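Local coordinates for beta-glucuronidase (uncultured Clostridium sp., PDB 6U7J), which hydrolyses beta-D-glucuronides, releasing glucuronic acid, and probably belongs to the gut microbial enzymes that reactivate estrogens from their glucuronide conjugates, at residues Lys29-Phe40 and Glu69-Glu80. Sequence-based numbering, arbitrary orientation.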
# COMPACT_ATOMS: atom_id res chain seq x y z
N LYS B 29 -10.52 -2.67 -35.47
CA LYS B 29 -9.14 -2.44 -35.86
C LYS B 29 -8.80 -0.97 -35.65
O LYS B 29 -9.67 -0.10 -35.72
CB LYS B 29 -8.89 -2.84 -37.32
CG LYS B 29 -9.14 -4.32 -37.59
CD LYS B 29 -8.24 -5.16 -36.68
CE LYS B 29 -8.47 -6.66 -36.83
NZ LYS B 29 -7.36 -7.45 -36.19
N PHE B 30 -7.52 -0.70 -35.41
CA PHE B 30 -7.12 0.60 -34.89
C PHE B 30 -5.69 0.92 -35.29
O PHE B 30 -4.83 0.04 -35.29
CB PHE B 30 -7.27 0.60 -33.36
CG PHE B 30 -6.78 1.85 -32.66
CD1 PHE B 30 -5.42 2.07 -32.44
CD2 PHE B 30 -7.71 2.75 -32.12
CE1 PHE B 30 -4.99 3.20 -31.76
CE2 PHE B 30 -7.29 3.87 -31.43
CZ PHE B 30 -5.92 4.10 -31.24
N LYS B 31 -5.46 2.19 -35.59
CA LYS B 31 -4.14 2.69 -35.91
C LYS B 31 -4.11 4.17 -35.57
O LYS B 31 -5.10 4.87 -35.78
CB LYS B 31 -3.82 2.48 -37.40
CG LYS B 31 -2.42 2.90 -37.80
CD LYS B 31 -1.98 2.24 -39.12
CE LYS B 31 -2.74 2.80 -40.29
NZ LYS B 31 -2.15 2.28 -41.57
N ARG B 32 -2.98 4.64 -35.06
CA ARG B 32 -2.82 6.07 -34.82
C ARG B 32 -2.04 6.72 -35.95
O ARG B 32 -1.30 6.07 -36.69
CB ARG B 32 -2.12 6.30 -33.48
CG ARG B 32 -0.65 6.09 -33.50
CD ARG B 32 -0.00 6.72 -32.27
NE ARG B 32 1.25 6.04 -31.98
CZ ARG B 32 2.45 6.48 -32.33
NH1 ARG B 32 2.57 7.64 -32.97
NH2 ARG B 32 3.54 5.77 -32.02
N ASP B 33 -2.24 8.03 -36.09
CA ASP B 33 -1.38 8.83 -36.97
C ASP B 33 0.06 8.84 -36.46
O ASP B 33 0.30 8.98 -35.25
CB ASP B 33 -1.88 10.28 -37.03
CG ASP B 33 -3.02 10.48 -38.04
OD1 ASP B 33 -3.30 9.56 -38.84
OD2 ASP B 33 -3.63 11.57 -38.01
N ASN B 34 1.02 8.71 -37.38
CA ASN B 34 2.43 8.89 -37.04
C ASN B 34 2.91 10.32 -37.22
O ASN B 34 3.98 10.67 -36.74
CB ASN B 34 3.32 7.94 -37.87
CG ASN B 34 2.97 6.47 -37.66
OD1 ASN B 34 2.50 5.80 -38.58
ND2 ASN B 34 3.18 5.97 -36.45
N TYR B 35 2.14 11.17 -37.91
CA TYR B 35 2.38 12.60 -37.88
C TYR B 35 1.02 13.27 -37.98
O TYR B 35 0.02 12.61 -38.27
CB TYR B 35 3.34 13.06 -39.00
CG TYR B 35 2.85 12.75 -40.41
CD1 TYR B 35 1.96 13.60 -41.05
CD2 TYR B 35 3.28 11.62 -41.08
CE1 TYR B 35 1.52 13.33 -42.34
CE2 TYR B 35 2.83 11.33 -42.37
CZ TYR B 35 1.96 12.20 -42.99
OH TYR B 35 1.50 11.92 -44.26
N TYR B 36 0.98 14.58 -37.73
CA TYR B 36 -0.29 15.28 -37.66
C TYR B 36 -1.08 15.11 -38.96
O TYR B 36 -0.60 15.47 -40.04
CB TYR B 36 -0.06 16.76 -37.37
CG TYR B 36 -1.35 17.52 -37.14
CD1 TYR B 36 -2.30 17.05 -36.25
CD2 TYR B 36 -1.61 18.70 -37.83
CE1 TYR B 36 -3.50 17.74 -36.04
CE2 TYR B 36 -2.81 19.40 -37.62
CZ TYR B 36 -3.74 18.91 -36.73
OH TYR B 36 -4.93 19.60 -36.53
N LYS B 37 -2.28 14.54 -38.84
CA LYS B 37 -3.25 14.36 -39.92
C LYS B 37 -2.78 13.39 -41.02
O LYS B 37 -3.30 13.43 -42.14
CB LYS B 37 -3.65 15.71 -40.53
CG LYS B 37 -4.54 16.55 -39.60
CD LYS B 37 -5.17 17.74 -40.32
CE LYS B 37 -4.10 18.65 -40.92
NZ LYS B 37 -4.63 19.58 -41.96
N GLN B 38 -1.85 12.48 -40.70
CA GLN B 38 -1.36 11.53 -41.70
C GLN B 38 -2.49 10.77 -42.37
O GLN B 38 -2.51 10.63 -43.60
CB GLN B 38 -0.39 10.54 -41.06
CG GLN B 38 0.03 9.43 -42.02
CD GLN B 38 1.05 8.49 -41.41
OE1 GLN B 38 1.12 8.35 -40.19
NE2 GLN B 38 1.84 7.84 -42.26
N GLY B 39 -3.45 10.28 -41.59
CA GLY B 39 -4.56 9.52 -42.16
C GLY B 39 -5.34 10.29 -43.20
O GLY B 39 -5.75 9.74 -44.23
N PHE B 40 -5.61 11.58 -42.94
CA PHE B 40 -6.33 12.39 -43.91
C PHE B 40 -5.46 12.66 -45.13
O PHE B 40 -5.94 12.60 -46.27
CB PHE B 40 -6.76 13.72 -43.29
CG PHE B 40 -7.71 13.59 -42.13
CD1 PHE B 40 -8.87 12.85 -42.25
CD2 PHE B 40 -7.43 14.20 -40.92
CE1 PHE B 40 -9.75 12.73 -41.17
CE2 PHE B 40 -8.29 14.08 -39.84
CZ PHE B 40 -9.45 13.34 -39.96
N GLU B 69 3.66 6.11 -26.25
CA GLU B 69 3.35 7.02 -27.34
C GLU B 69 1.86 7.03 -27.67
O GLU B 69 1.31 8.08 -28.02
CB GLU B 69 4.16 6.67 -28.58
CG GLU B 69 5.59 7.14 -28.49
CD GLU B 69 6.55 6.20 -29.18
OE1 GLU B 69 7.13 5.33 -28.48
OE2 GLU B 69 6.71 6.34 -30.41
N LEU B 70 1.20 5.88 -27.57
CA LEU B 70 -0.24 5.87 -27.78
C LEU B 70 -0.98 6.51 -26.60
O LEU B 70 -1.91 7.30 -26.79
CB LEU B 70 -0.73 4.45 -28.04
CG LEU B 70 -2.23 4.35 -28.34
CD1 LEU B 70 -2.60 5.22 -29.54
CD2 LEU B 70 -2.67 2.91 -28.55
N ARG B 71 -0.55 6.22 -25.36
CA ARG B 71 -1.17 6.86 -24.20
C ARG B 71 -1.13 8.38 -24.30
O ARG B 71 -2.14 9.05 -24.04
CB ARG B 71 -0.49 6.39 -22.91
CG ARG B 71 -1.15 6.93 -21.60
CD ARG B 71 -0.19 6.80 -20.37
NE ARG B 71 0.98 7.67 -20.49
CZ ARG B 71 2.16 7.50 -19.87
NH1 ARG B 71 2.37 6.48 -19.04
NH2 ARG B 71 3.14 8.38 -20.09
N ASP B 72 -0.00 8.94 -24.72
CA ASP B 72 0.21 10.38 -24.76
C ASP B 72 -0.05 11.01 -26.14
O ASP B 72 0.35 12.15 -26.37
CB ASP B 72 1.65 10.70 -24.33
CG ASP B 72 1.97 10.21 -22.92
OD1 ASP B 72 1.03 9.96 -22.11
OD2 ASP B 72 3.17 10.10 -22.61
N HIS B 73 -0.70 10.28 -27.04
CA HIS B 73 -0.89 10.73 -28.42
C HIS B 73 -1.64 12.06 -28.51
O HIS B 73 -2.65 12.27 -27.83
CB HIS B 73 -1.64 9.64 -29.20
CG HIS B 73 -1.94 9.99 -30.62
ND1 HIS B 73 -0.98 10.03 -31.60
CD2 HIS B 73 -3.12 10.28 -31.24
CE1 HIS B 73 -1.54 10.34 -32.76
NE2 HIS B 73 -2.84 10.49 -32.57
N VAL B 74 -1.13 12.97 -29.33
CA VAL B 74 -1.81 14.22 -29.66
C VAL B 74 -2.21 14.17 -31.13
O VAL B 74 -1.36 14.02 -32.01
CB VAL B 74 -0.94 15.44 -29.36
CG1 VAL B 74 -1.60 16.70 -29.92
CG2 VAL B 74 -0.73 15.58 -27.84
N GLY B 75 -3.51 14.30 -31.40
CA GLY B 75 -3.99 14.29 -32.78
C GLY B 75 -5.09 13.28 -33.07
O GLY B 75 -6.04 13.14 -32.29
N TRP B 76 -4.95 12.55 -34.17
CA TRP B 76 -6.01 11.70 -34.69
C TRP B 76 -5.61 10.23 -34.66
O TRP B 76 -4.44 9.88 -34.85
CB TRP B 76 -6.38 12.08 -36.14
CG TRP B 76 -7.02 13.43 -36.23
CD1 TRP B 76 -6.39 14.65 -36.28
CD2 TRP B 76 -8.43 13.71 -36.24
NE1 TRP B 76 -7.32 15.66 -36.33
CE2 TRP B 76 -8.58 15.11 -36.31
CE3 TRP B 76 -9.57 12.91 -36.20
CZ2 TRP B 76 -9.83 15.73 -36.35
CZ3 TRP B 76 -10.82 13.52 -36.22
CH2 TRP B 76 -10.94 14.92 -36.30
N VAL B 77 -6.61 9.37 -34.46
CA VAL B 77 -6.47 7.93 -34.60
C VAL B 77 -7.60 7.43 -35.49
O VAL B 77 -8.56 8.14 -35.77
CB VAL B 77 -6.47 7.21 -33.24
CG1 VAL B 77 -5.36 7.76 -32.35
CG2 VAL B 77 -7.85 7.35 -32.55
N TRP B 78 -7.48 6.17 -35.90
CA TRP B 78 -8.35 5.58 -36.91
C TRP B 78 -8.88 4.25 -36.41
O TRP B 78 -8.10 3.35 -36.05
CB TRP B 78 -7.59 5.40 -38.23
CG TRP B 78 -7.25 6.72 -38.81
CD1 TRP B 78 -6.19 7.51 -38.50
CD2 TRP B 78 -8.02 7.44 -39.78
NE1 TRP B 78 -6.24 8.68 -39.22
CE2 TRP B 78 -7.36 8.66 -40.02
CE3 TRP B 78 -9.21 7.17 -40.46
CZ2 TRP B 78 -7.84 9.61 -40.92
CZ3 TRP B 78 -9.69 8.11 -41.37
CH2 TRP B 78 -8.99 9.32 -41.59
N TYR B 79 -10.20 4.13 -36.36
CA TYR B 79 -10.89 2.88 -36.04
C TYR B 79 -11.56 2.35 -37.30
O TYR B 79 -12.01 3.12 -38.15
CB TYR B 79 -11.98 3.09 -35.00
CG TYR B 79 -11.57 3.37 -33.57
CD1 TYR B 79 -11.77 2.41 -32.58
CD2 TYR B 79 -11.04 4.60 -33.19
CE1 TYR B 79 -11.44 2.65 -31.26
CE2 TYR B 79 -10.71 4.85 -31.86
CZ TYR B 79 -10.91 3.87 -30.90
OH TYR B 79 -10.60 4.08 -29.58
N GLU B 80 -11.70 1.03 -37.38
CA GLU B 80 -12.41 0.45 -38.50
C GLU B 80 -13.03 -0.88 -38.10
O GLU B 80 -12.43 -1.65 -37.35
CB GLU B 80 -11.48 0.23 -39.69
CG GLU B 80 -12.15 -0.35 -40.90
CD GLU B 80 -11.28 -0.19 -42.13
OE1 GLU B 80 -11.42 0.84 -42.81
OE2 GLU B 80 -10.43 -1.08 -42.37
O HOH W 1 -5.38 11.59 -39.81
O HOH W 2 -3.03 13.34 -36.13
O HOH W 3 -7.15 18.62 -36.36
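F30 and Y79 form a non-hydrogen-bonded pair where strands 29-32 and 76-80 run antiparallel, their axes 4.6 Å apart at closest and at 164°. The strands are neighbours in the antiparallel sheet of the sugar-binding domain of this family 2 glycosidase. K29 with E80 and K31 with W78 are the flanking hydrogen-bonded pairs, and D33 N to W76 O adds a fifth backbone bond. On the face of F30, R32, V77 and Y79, the F30 ring meets Y79 T-shaped: planes at 89°, CD2 of F30 over the centre of the Y79 ring. CG of F30 lies anti to its backbone N (chi1 175°), which carries the ring between Y79, V77 and L70; CE1 of F30 is 3.8 Å from CD1 of L70. R32 lays CB over the H73 ring in a CH-pi contact, while its NH2 reaches OE2 of E69 in a long salt bridge of 3.6 Å. On the side of K31 and W78, F40 of helix 38-41 joins W76 and W78 in an aromatic cluster: its CE2 edge meets the W76 face, 3.6 Å from W76 CD2, and its own face receives the W78 edge, offset toward the rim. D33 ties strand to helix: OD1 accepts G39 N at 2.8 Å, from above the carboxylate plane. W78 NE1 is shared, weakly with OD1 and with a water that also takes F40 N; OD2 accepts from a second water, held by K37 N and W76 N. W76 O also accepts H73 NE2 at 2.9 Å, the imidazole nitrogen standing above the carbonyl plane.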